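Local coordinates for protein glucanase (Klebsiella pneumoniae, PDB 5GY3) that probably hydrolyses internal beta-1,4-glucosidic linkages in cellulose and related beta-glucans, as a family 8 endoglucanase, at residues 123-128 against 132-137; 145-150 against 205-210; 179-184 against 190-195; 194-197 against 203-206. All blocks are in the same frame, centred on the assembly; numbering follows the deposited sequence.

Interaction 1 (123-128 against 132-137); sequences TVVTFA and VMLPGV
Val125 and Val132 meet through single methyl groups. Val125 CG2 lies 3.6 Å from Val132 CG2, and the two side chains cross at a slant. In each valine this methyl sits between the backbone N and the carbonyl carbon (chi1 -60° in Val125, -49° in Val132), which brings it in over the partner strand. The other methyl of Val125, CG1, meets Leu134 CD1 at 3.9 Å, with the two side chains nearly at right angles. Leu146 of strand 145-148 packs on all three residues, so this is the tight face of the contact.

The two strands, 124-127 and 130-133, form an antiparallel beta hairpin. Val125 and Val132 are a hydrogen-bonded pair: the N of each donates to the O of the other, at 2.9 Å for Val125 N to Val132 O. Val124 and Met133 are the neighbouring non-hydrogen-bonded pair. A third bond, nearly straight, runs from Leu134 N to Thr123 O at 2.8 Å and carries the pairing past the strand ends.

Val124, partly exposed, and Met133 touch more loosely. Val124 CG2 stays 4.2 Å from Met133 CB, and Leu173 of helix 167-183 touches both residues. Thr123 approaches Met133 more closely. The two lie alongside each other, with Thr123 OG1 3.5 Å from Met133 CG. That hydroxyl is hydrogen-bonded to Leu119 O. The side chain of Met133 is about 7 Å from that of Asp87, the predicted nucleophile. Beyond Val125 little of 123-128 meets 132-137: Phe127 approaches Val132 CG2 only through CB.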
loop_
_atom_site.group_PDB
_atom_site.type_symbol
_atom_site.label_atom_id
_atom_site.label_comp_id
_atom_site.label_asym_id
_atom_site.label_seq_id
_atom_site.Cartn_x
_atom_site.Cartn_y
_atom_site.Cartn_z
ATOM N N THR A 123 6.048 -13.438 7.143
ATOM C CA THR A 123 6.279 -12.011 7.354
ATOM C C THR A 123 5.790 -11.491 8.699
ATOM O O THR A 123 6.154 -10.368 9.075
ATOM C CB THR A 123 5.631 -11.157 6.241
ATOM O OG1 THR A 123 4.218 -11.020 6.471
ATOM C CG2 THR A 123 5.877 -11.764 4.861
ATOM N N VAL A 124 4.985 -12.253 9.431
ATOM C CA VAL A 124 4.434 -11.790 10.701
ATOM C C VAL A 124 5.242 -12.403 11.830
ATOM O O VAL A 124 5.442 -13.628 11.872
ATOM C CB VAL A 124 2.942 -12.132 10.828
ATOM C CG1 VAL A 124 2.470 -11.904 12.273
ATOM C CG2 VAL A 124 2.147 -11.257 9.883
ATOM N N VAL A 125 5.725 -11.551 12.734
ATOM C CA VAL A 125 6.541 -12.001 13.851
ATOM C C VAL A 125 5.986 -11.416 15.141
ATOM O O VAL A 125 5.210 -10.458 15.139
ATOM C CB VAL A 125 8.031 -11.624 13.682
ATOM C CG1 VAL A 125 8.602 -12.255 12.410
ATOM C CG2 VAL A 125 8.198 -10.113 13.666
ATOM N N THR A 126 6.372 -12.041 16.249
ATOM C CA THR A 126 6.087 -11.533 17.582
ATOM C C THR A 126 7.254 -10.661 18.022
ATOM O O THR A 126 8.396 -11.129 18.045
ATOM C CB THR A 126 5.904 -12.688 18.566
ATOM O OG1 THR A 126 4.936 -13.603 18.051
ATOM C CG2 THR A 126 5.446 -12.167 19.919
ATOM N N PHE A 127 6.973 -9.410 18.391
ATOM C CA PHE A 127 8.032 -8.462 18.731
ATOM C C PHE A 127 7.443 -7.337 19.571
ATOM O O PHE A 127 6.358 -6.841 19.263
ATOM C CB PHE A 127 8.668 -7.889 17.463
ATOM C CG PHE A 127 10.035 -7.282 17.672
ATOM C CD1 PHE A 127 11.172 -8.079 17.660
ATOM C CD2 PHE A 127 10.182 -5.915 17.838
ATOM C CE1 PHE A 127 12.440 -7.522 17.831
ATOM C CE2 PHE A 127 11.436 -5.350 18.007
ATOM C CZ PHE A 127 12.574 -6.161 18.001
ATOM N N ALA A 128 8.159 -6.943 20.632
ATOM C CA ALA A 128 7.692 -5.889 21.544
ATOM C C ALA A 128 6.270 -6.164 22.046
ATOM O O ALA A 128 5.459 -5.252 22.242
ATOM C CB ALA A 128 7.790 -4.511 20.878
ATOM N N VAL A 132 3.500 -8.225 14.416
ATOM C CA VAL A 132 3.871 -7.179 13.465
ATOM C C VAL A 132 4.224 -7.825 12.129
ATOM O O VAL A 132 4.834 -8.898 12.084
ATOM C CB VAL A 132 5.046 -6.308 13.979
ATOM C CG1 VAL A 132 4.791 -5.837 15.399
ATOM C CG2 VAL A 132 6.331 -7.066 13.965
ATOM N N MET A 133 3.845 -7.159 11.038
ATOM C CA MET A 133 4.202 -7.581 9.691
ATOM C C MET A 133 5.466 -6.851 9.242
ATOM O O MET A 133 5.496 -5.614 9.200
ATOM C CB MET A 133 3.068 -7.305 8.707
ATOM C CG MET A 133 3.425 -7.676 7.281
ATOM S SD MET A 133 2.086 -7.375 6.101
ATOM C CE MET A 133 0.931 -8.674 6.569
ATOM N N LEU A 134 6.505 -7.622 8.935
ATOM C CA LEU A 134 7.747 -7.079 8.403
ATOM C C LEU A 134 7.535 -6.549 6.984
ATOM O O LEU A 134 6.668 -7.042 6.259
ATOM C CB LEU A 134 8.819 -8.165 8.372
ATOM C CG LEU A 134 9.228 -8.792 9.714
ATOM C CD1 LEU A 134 10.046 -10.039 9.494
ATOM C CD2 LEU A 134 10.015 -7.785 10.518
ATOM N N PRO A 135 8.329 -5.555 6.555
ATOM C CA PRO A 135 8.218 -5.083 5.159
ATOM C C PRO A 135 8.646 -6.119 4.135
ATOM O O PRO A 135 8.277 -5.995 2.961
ATOM C CB PRO A 135 9.151 -3.865 5.120
ATOM C CG PRO A 135 9.270 -3.415 6.555
ATOM C CD PRO A 135 9.195 -4.683 7.367
ATOM N N GLY A 136 9.451 -7.095 4.543
ATOM C CA GLY A 136 9.887 -8.181 3.681
ATOM C C GLY A 136 10.464 -9.280 4.543
ATOM O O GLY A 136 10.792 -9.061 5.714
ATOM N N VAL A 137 10.565 -10.478 3.959
ATOM C CA VAL A 137 11.021 -11.635 4.734
ATOM C C VAL A 137 12.446 -11.426 5.234
ATOM O O VAL A 137 12.782 -11.807 6.364
ATOM C CB VAL A 137 10.899 -12.929 3.907
ATOM C CG1 VAL A 137 11.559 -14.094 4.645
ATOM C CG2 VAL A 137 9.438 -13.255 3.632
#

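Interaction 2 (145-150 against 205-210); sequences HLNLNP and LPAKEW
Asn147 CG lies beside its own backbone N (chi1 -80°), and this sends the amide across to Glu209 and Trp210. The Glu209 chain is bent at chi2 (92°), which folds its carboxylate back to meet that amide. ND2 of Asn147 donates a weak hydrogen bond to Glu209 OE2, 3.2 Å long. The amide and carboxylate planes are nearly perpendicular, so the two groups do not pair flat.

A water joins them a second time. It donates to Asn147 OD1 at 2.7 Å and to Glu209 OE1 at 2.6 Å, and weakly accepts from Lys208 N. Both ends of the amide thus reach the same glutamate, one by the weak direct bond and one through water, which probably helps to fix the amide. Lys208 NZ forms a salt bridge with Glu209 OE2, 3.6 Å apart.

Trp210 meets the amide with its ring edge. CZ3 is 3.7 Å from Asn147 ND2, and the amide stands steeply to the ring plane. CB of Glu209 lies over one face of the same ring, and Trp210 also stacks with Trp195. Ala207 CB touches Asn147 OD1 (3.7 Å).

Residues 207-210 form a type I beta turn after strand 204-206, here linked by side chains to the far outer strand of a three-stranded antiparallel sheet.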
loop_
_atom_site.group_PDB
_atom_site.type_symbol
_atom_site.label_atom_id
_atom_site.label_comp_id
_atom_site.label_asym_id
_atom_site.label_seq_id
_atom_site.Cartn_x
_atom_site.Cartn_y
_atom_site.Cartn_z
ATOM N N HIS A 145 15.905 -4.402 16.997
ATOM C CA HIS A 145 15.029 -3.475 16.294
ATOM C C HIS A 145 14.437 -4.166 15.077
ATOM O O HIS A 145 15.091 -4.990 14.441
ATOM C CB HIS A 145 15.765 -2.225 15.804
ATOM C CG HIS A 145 16.241 -1.329 16.897
ATOM N ND1 HIS A 145 17.381 -1.591 17.628
ATOM C CD2 HIS A 145 15.738 -0.169 17.383
ATOM C CE1 HIS A 145 17.561 -0.627 18.516
ATOM N NE2 HIS A 145 16.577 0.245 18.389
ATOM N N LEU A 146 13.210 -3.790 14.736
ATOM C CA LEU A 146 12.648 -4.066 13.424
ATOM C C LEU A 146 12.471 -2.756 12.675
ATOM O O LEU A 146 12.019 -1.759 13.247
ATOM C CB LEU A 146 11.294 -4.769 13.524
ATOM C CG LEU A 146 11.216 -6.056 14.328
ATOM C CD1 LEU A 146 9.792 -6.595 14.272
ATOM C CD2 LEU A 146 12.223 -7.055 13.796
ATOM N N ASN A 147 12.831 -2.756 11.399
ATOM C CA ASN A 147 12.532 -1.633 10.524
ATOM C C ASN A 147 11.190 -1.899 9.868
ATOM O O ASN A 147 11.059 -2.808 9.048
ATOM C CB ASN A 147 13.641 -1.446 9.492
ATOM C CG ASN A 147 14.838 -0.721 10.073
ATOM O OD1 ASN A 147 14.714 -0.030 11.085
ATOM N ND2 ASN A 147 16.005 -0.879 9.446
ATOM N N LEU A 148 10.188 -1.120 10.248
ATOM C CA LEU A 148 8.824 -1.313 9.782
ATOM C C LEU A 148 8.434 -0.177 8.848
ATOM O O LEU A 148 9.030 0.903 8.857
ATOM C CB LEU A 148 7.855 -1.361 10.964
ATOM C CG LEU A 148 8.159 -2.384 12.059
ATOM C CD1 LEU A 148 7.123 -2.252 13.168
ATOM C CD2 LEU A 148 8.143 -3.784 11.453
ATOM N N ASN A 149 7.417 -0.432 8.034
ATOM C CA ASN A 149 6.849 0.593 7.165
ATOM C C ASN A 149 5.352 0.616 7.457
ATOM O O ASN A 149 4.620 -0.291 7.025
ATOM C CB ASN A 149 7.143 0.296 5.698
ATOM C CG ASN A 149 6.751 1.442 4.791
ATOM O OD1 ASN A 149 5.689 2.047 4.962
ATOM N ND2 ASN A 149 7.613 1.763 3.831
ATOM N N PRO A 150 4.866 1.586 8.233
ATOM C CA PRO A 150 3.444 1.555 8.604
ATOM C C PRO A 150 2.503 1.705 7.427
ATOM O O PRO A 150 1.326 1.344 7.560
ATOM C CB PRO A 150 3.297 2.726 9.596
ATOM C CG PRO A 150 4.497 3.603 9.359
ATOM C CD PRO A 150 5.604 2.621 8.979
ATOM N N LEU A 205 11.104 5.161 16.697
ATOM C CA LEU A 205 11.650 6.384 16.130
ATOM C C LEU A 205 11.637 6.227 14.628
ATOM O O LEU A 205 11.587 5.096 14.124
ATOM C CB LEU A 205 13.084 6.642 16.602
ATOM C CG LEU A 205 13.229 6.957 18.086
ATOM C CD1 LEU A 205 14.632 6.716 18.464
ATOM C CD2 LEU A 205 12.844 8.394 18.388
ATOM N N PRO A 206 11.711 7.323 13.876
ATOM C CA PRO A 206 11.984 7.196 12.439
ATOM C C PRO A 206 13.253 6.379 12.226
ATOM O O PRO A 206 14.246 6.536 12.951
ATOM C CB PRO A 206 12.150 8.649 11.974
ATOM C CG PRO A 206 11.364 9.459 12.982
ATOM C CD PRO A 206 11.578 8.732 14.304
ATOM N N ALA A 207 13.214 5.476 11.245
ATOM C CA ALA A 207 14.333 4.560 11.060
ATOM C C ALA A 207 15.586 5.316 10.622
ATOM O O ALA A 207 15.516 6.315 9.901
ATOM C CB ALA A 207 13.974 3.486 10.036
ATOM N N LYS A 208 16.750 4.815 11.058
ATOM C CA LYS A 208 18.011 5.516 10.794
ATOM C C LYS A 208 18.330 5.590 9.310
ATOM O O LYS A 208 18.955 6.555 8.855
ATOM C CB LYS A 208 19.191 4.823 11.493
ATOM C CG LYS A 208 19.062 4.566 12.968
ATOM C CD LYS A 208 20.391 4.074 13.578
ATOM C CE LYS A 208 21.218 3.237 12.600
ATOM N NZ LYS A 208 20.673 1.870 12.298
ATOM N N GLU A 209 17.929 4.586 8.546
ATOM C CA GLU A 209 18.518 4.356 7.235
ATOM C C GLU A 209 17.857 5.148 6.114
ATOM O O GLU A 209 18.370 5.135 4.990
ATOM C CB GLU A 209 18.481 2.860 6.913
ATOM C CG GLU A 209 19.324 2.010 7.859
ATOM C CD GLU A 209 18.551 1.461 9.054
ATOM O OE1 GLU A 209 17.553 2.077 9.490
ATOM O OE2 GLU A 209 18.942 0.394 9.565
ATOM N N TRP A 210 16.759 5.844 6.384
ATOM C CA TRP A 210 16.006 6.574 5.377
ATOM C C TRP A 210 15.796 8.006 5.835
ATOM O O TRP A 210 15.847 8.296 7.038
ATOM C CB TRP A 210 14.630 5.936 5.123
ATOM C CG TRP A 210 14.623 4.570 4.521
ATOM C CD1 TRP A 210 14.487 4.256 3.195
ATOM C CD2 TRP A 210 14.695 3.325 5.221
ATOM N NE1 TRP A 210 14.493 2.888 3.031
ATOM C CE2 TRP A 210 14.619 2.296 4.260
ATOM C CE3 TRP A 210 14.829 2.976 6.568
ATOM C CZ2 TRP A 210 14.653 0.945 4.607
ATOM C CZ3 TRP A 210 14.876 1.631 6.909
ATOM C CH2 TRP A 210 14.792 0.635 5.929
HETATM O O HOH W 1 16.718 1.564 11.879
#

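Interaction 3 (179-184 against 190-195); sequences ALLGQM and HLPSDW
Pro192 packs against Leu181, in the last turn of helix 167-183, and Met184, just after it, in what is probably the (alpha/alpha)6 barrel expected of family 8 glycosidases. The proline belongs to the connection that leads from this helix back to strand 196-199, so the contact is a helix-to-strand connection folding onto the helix it has just left. It lies away from the predicted catalytic residue.

Two apolar touches carry it. CB of Met184 faces CB of Pro192 at 4.1 Å. CD1 of Leu181 meets CG of the same ring at 4.2 Å, with the two side chains crossing at a slant. Adjacent atoms of one ring therefore serve the two residues. Leu181 reaches the ring because its CG is anti to the backbone N (chi1 178°), although its CB does not point at the loop. In Met184 the touch is made by CB, and the extended chain carries the CE methyl past the ring. Met204 of strand 204-206 packs alongside this methionine, and Pro150 also touches it. Trp238 of helix 236-243 also packs on Pro192.

Near the end of the helix Met184 N donates to Leu181 O, three residues back, at 3.0 Å. Further along the loop, Ser193 OG donates to Trp195 O at 2.8 Å. That donor sits above the carbonyl plane.

The polar link across the contact is a water. Met184 O and His190 O are 4.3 Å apart, and the water lies between them, donating to each oxygen at 2.8 Å.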
loop_
_atom_site.group_PDB
_atom_site.type_symbol
_atom_site.label_atom_id
_atom_site.label_comp_id
_atom_site.label_asym_id
_atom_site.label_seq_id
_atom_site.Cartn_x
_atom_site.Cartn_y
_atom_site.Cartn_z
ATOM N N ALA A 179 -2.745 -0.290 17.102
ATOM C CA ALA A 179 -2.152 0.161 18.359
ATOM C C ALA A 179 -0.748 0.710 18.144
ATOM O O ALA A 179 -0.393 1.749 18.712
ATOM C CB ALA A 179 -2.128 -0.973 19.384
ATOM N N LEU A 180 0.071 0.032 17.333
ATOM C CA LEU A 180 1.420 0.536 17.080
ATOM C C LEU A 180 1.371 1.878 16.358
ATOM O O LEU A 180 2.049 2.832 16.754
ATOM C CB LEU A 180 2.232 -0.486 16.281
ATOM C CG LEU A 180 2.786 -1.666 17.084
ATOM C CD1 LEU A 180 3.253 -2.767 16.135
ATOM C CD2 LEU A 180 3.930 -1.219 18.044
ATOM N N LEU A 181 0.552 1.969 15.302
ATOM C CA LEU A 181 0.424 3.233 14.580
ATOM C C LEU A 181 -0.017 4.355 15.511
ATOM O O LEU A 181 0.462 5.494 15.393
ATOM C CB LEU A 181 -0.547 3.065 13.406
ATOM C CG LEU A 181 -0.878 4.287 12.535
ATOM C CD1 LEU A 181 0.394 4.886 11.938
ATOM C CD2 LEU A 181 -1.888 3.934 11.437
ATOM N N GLY A 182 -0.917 4.047 16.456
ATOM C CA GLY A 182 -1.368 5.056 17.409
ATOM C C GLY A 182 -0.250 5.576 18.287
ATOM O O GLY A 182 -0.300 6.719 18.757
ATOM N N GLN A 183 0.788 4.768 18.491
ATOM C CA GLN A 183 1.936 5.179 19.281
ATOM C C GLN A 183 2.997 5.893 18.463
ATOM O O GLN A 183 3.915 6.462 19.050
ATOM C CB GLN A 183 2.551 3.961 19.985
ATOM C CG GLN A 183 1.588 3.295 20.961
ATOM C CD GLN A 183 2.040 1.898 21.365
ATOM O OE1 GLN A 183 3.195 1.537 21.172
ATOM N NE2 GLN A 183 1.124 1.106 21.926
ATOM N N MET A 184 2.894 5.885 17.131
ATOM C CA MET A 184 3.883 6.552 16.299
ATOM C C MET A 184 3.568 8.040 16.181
ATOM O O MET A 184 2.443 8.487 16.430
ATOM C CB MET A 184 3.923 5.921 14.908
ATOM C CG MET A 184 4.268 4.437 14.891
ATOM S SD MET A 184 4.158 3.810 13.202
ATOM C CE MET A 184 4.506 2.067 13.460
ATOM N N HIS A 190 3.213 15.349 14.666
ATOM C CA HIS A 190 2.829 14.074 15.285
ATOM C C HIS A 190 2.492 13.027 14.231
ATOM O O HIS A 190 1.600 12.195 14.412
ATOM C CB HIS A 190 1.662 14.250 16.262
ATOM C CG HIS A 190 1.901 15.318 17.282
ATOM N ND1 HIS A 190 2.801 15.168 18.314
ATOM C CD2 HIS A 190 1.361 16.551 17.428
ATOM C CE1 HIS A 190 2.804 16.264 19.055
ATOM N NE2 HIS A 190 1.945 17.122 18.533
ATOM N N LEU A 191 3.217 13.059 13.121
ATOM C CA LEU A 191 2.969 12.114 12.045
ATOM C C LEU A 191 4.067 11.060 11.983
ATOM O O LEU A 191 5.203 11.307 12.395
ATOM C CB LEU A 191 2.883 12.841 10.695
ATOM C CG LEU A 191 1.635 13.699 10.476
ATOM C CD1 LEU A 191 1.786 14.466 9.193
ATOM C CD2 LEU A 191 0.365 12.819 10.431
ATOM N N PRO A 192 3.765 9.876 11.456
ATOM C CA PRO A 192 4.811 8.871 11.231
ATOM C C PRO A 192 5.581 9.124 9.937
ATOM O O PRO A 192 5.088 9.736 8.989
ATOM C CB PRO A 192 4.014 7.566 11.140
ATOM C CG PRO A 192 2.740 7.993 10.469
ATOM C CD PRO A 192 2.447 9.405 10.987
ATOM N N SER A 193 6.814 8.628 9.916
ATOM C CA SER A 193 7.653 8.667 8.722
ATOM C C SER A 193 7.389 7.448 7.834
ATOM O O SER A 193 6.635 6.533 8.189
ATOM C CB SER A 193 9.126 8.735 9.122
ATOM O OG SER A 193 9.434 7.730 10.077
ATOM N N ASP A 194 8.006 7.457 6.647
ATOM C CA ASP A 194 7.908 6.308 5.745
ATOM C C ASP A 194 8.365 5.024 6.432
ATOM O O ASP A 194 7.734 3.968 6.289
ATOM C CB ASP A 194 8.764 6.532 4.491
ATOM C CG ASP A 194 8.246 7.640 3.586
ATOM O OD1 ASP A 194 7.030 7.916 3.561
ATOM O OD2 ASP A 194 9.093 8.231 2.861
ATOM N N TRP A 195 9.476 5.094 7.155
ATOM C CA TRP A 195 10.076 3.942 7.811
ATOM C C TRP A 195 10.259 4.243 9.287
ATOM O O TRP A 195 10.718 5.326 9.658
ATOM C CB TRP A 195 11.435 3.582 7.170
ATOM C CG TRP A 195 11.303 3.237 5.733
ATOM C CD1 TRP A 195 11.362 4.095 4.669
ATOM C CD2 TRP A 195 11.095 1.930 5.183
ATOM N NE1 TRP A 195 11.192 3.402 3.496
ATOM C CE2 TRP A 195 11.027 2.072 3.784
ATOM C CE3 TRP A 195 10.947 0.659 5.742
ATOM C CZ2 TRP A 195 10.811 0.987 2.934
ATOM C CZ3 TRP A 195 10.748 -0.417 4.897
ATOM C CH2 TRP A 195 10.681 -0.245 3.510
HETATM O O HOH W 2 1.086 9.481 14.166
#

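Interaction 4 (194-197 against 203-206); sequences DWVA and KMLP
Ala197 and Leu205 form a hydrogen-bonded pair of an antiparallel hairpin, and Val196 with Pro206 is the adjoining non-hydrogen-bonded pair. Ala197 N donates to Leu205 O at 2.8 Å, meeting the oxygen almost head-on with a C=O...N angle of 176°. The return bond, Leu205 N to Ala197 O, is longer at 3.1 Å and lies in the carbonyl plane.

A water bridges the strands towards the turn. It donates to Ala197 O at 3.0 Å and to Lys203 O at 2.9 Å. Ala197 O also receives a CA-H...O contact from Met204 CA, 3.2 Å away.

Val196 and Met204 make the main side-chain contact. CG1 of Val196 is anti to the backbone N (chi1 173°), and this places it beside Met204, 3.8 Å from CB. The same methyl rests 3.5 Å from Leu205 O. The methionine then bends at its last torsion and continues to Leu180 and Gln183 of helix 167-183. Ala197 and Leu205 share the other face, where Leu205 is exposed.

Pro206 sits in a non-hydrogen-bonded position, where the missing N-H costs no cross-strand bond. Its CA makes a CA-H...O contact to Trp195 O. The backbone of Trp195 also bonds that of Ala207, just beyond the segment. Within these segments the pairing rests on two backbone bonds, helped by a water, with apolar packing concentrated on the face turned to the helix.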
loop_
_atom_site.group_PDB
_atom_site.type_symbol
_atom_site.label_atom_id
_atom_site.label_comp_id
_atom_site.label_asym_id
_atom_site.label_seq_id
_atom_site.Cartn_x
_atom_site.Cartn_y
_atom_site.Cartn_z
ATOM N N ASP A 194 8.006 7.457 6.647
ATOM C CA ASP A 194 7.908 6.308 5.745
ATOM C C ASP A 194 8.365 5.024 6.432
ATOM O O ASP A 194 7.734 3.968 6.289
ATOM C CB ASP A 194 8.764 6.532 4.491
ATOM C CG ASP A 194 8.246 7.640 3.586
ATOM O OD1 ASP A 194 7.030 7.916 3.561
ATOM O OD2 ASP A 194 9.093 8.231 2.861
ATOM N N TRP A 195 9.476 5.094 7.155
ATOM C CA TRP A 195 10.076 3.942 7.811
ATOM C C TRP A 195 10.259 4.243 9.287
ATOM O O TRP A 195 10.718 5.326 9.658
ATOM C CB TRP A 195 11.435 3.582 7.170
ATOM C CG TRP A 195 11.303 3.237 5.733
ATOM C CD1 TRP A 195 11.362 4.095 4.669
ATOM C CD2 TRP A 195 11.095 1.930 5.183
ATOM N NE1 TRP A 195 11.192 3.402 3.496
ATOM C CE2 TRP A 195 11.027 2.072 3.784
ATOM C CE3 TRP A 195 10.947 0.659 5.742
ATOM C CZ2 TRP A 195 10.811 0.987 2.934
ATOM C CZ3 TRP A 195 10.748 -0.417 4.897
ATOM C CH2 TRP A 195 10.681 -0.245 3.510
ATOM N N VAL A 196 9.922 3.265 10.123
ATOM C CA VAL A 196 9.928 3.416 11.574
ATOM C C VAL A 196 10.691 2.254 12.183
ATOM O O VAL A 196 10.407 1.094 11.873
ATOM C CB VAL A 196 8.492 3.457 12.134
ATOM C CG1 VAL A 196 8.500 3.431 13.687
ATOM C CG2 VAL A 196 7.760 4.681 11.607
ATOM N N ALA A 197 11.648 2.559 13.059
ATOM C CA ALA A 197 12.367 1.526 13.791
ATOM C C ALA A 197 11.647 1.232 15.102
ATOM O O ALA A 197 11.430 2.139 15.923
ATOM C CB ALA A 197 13.806 1.957 14.063
ATOM N N LYS A 203 9.899 0.991 22.053
ATOM C CA LYS A 203 10.258 2.357 21.681
ATOM C C LYS A 203 10.361 2.473 20.167
ATOM O O LYS A 203 11.012 1.647 19.523
ATOM C CB LYS A 203 11.589 2.754 22.325
ATOM C CG LYS A 203 12.047 4.169 21.970
ATOM C CD LYS A 203 13.476 4.432 22.442
ATOM C CE LYS A 203 13.928 5.845 22.093
ATOM N NZ LYS A 203 15.358 6.050 22.456
ATOM N N MET A 204 9.744 3.513 19.595
ATOM C CA MET A 204 9.809 3.750 18.159
ATOM C C MET A 204 10.423 5.107 17.837
ATOM O O MET A 204 10.273 6.079 18.589
ATOM C CB MET A 204 8.407 3.657 17.529
ATOM C CG MET A 204 7.919 2.237 17.496
ATOM S SD MET A 204 6.282 2.026 16.758
ATOM C CE MET A 204 5.242 2.637 18.096
ATOM N N LEU A 205 11.104 5.161 16.697
ATOM C CA LEU A 205 11.650 6.384 16.130
ATOM C C LEU A 205 11.637 6.227 14.628
ATOM O O LEU A 205 11.587 5.096 14.124
ATOM C CB LEU A 205 13.084 6.642 16.602
ATOM C CG LEU A 205 13.229 6.957 18.086
ATOM C CD1 LEU A 205 14.632 6.716 18.464
ATOM C CD2 LEU A 205 12.844 8.394 18.388
ATOM N N PRO A 206 11.711 7.323 13.876
ATOM C CA PRO A 206 11.984 7.196 12.439
ATOM C C PRO A 206 13.253 6.379 12.226
ATOM O O PRO A 206 14.246 6.536 12.951
ATOM C CB PRO A 206 12.150 8.649 11.974
ATOM C CG PRO A 206 11.364 9.459 12.982
ATOM C CD PRO A 206 11.578 8.732 14.304
HETATM O O HOH W 3 13.385 2.667 18.140
#

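In the fold
Interactions 1 and 4 are both beta hairpins, but the first is partly buried and packs apolar side chains on both faces, while the second lies at the surface and relies more on backbone bonds and water. Interactions 2 and 4 share Leu205 and Pro206 and the same three-stranded sheet. Interaction 4 pairs neighbouring strands, whereas interaction 2 reaches from the outer strand 145-148 to the turn that follows strand 204-206, mainly through polar groups. Interaction 3 is buried and apolar. Interactions 3 and 4 share residues 194-195, where the loop runs into strand 196-199. Interaction 1 joins the rest where Val132 packs on Leu180 and Pro135 touches Trp195.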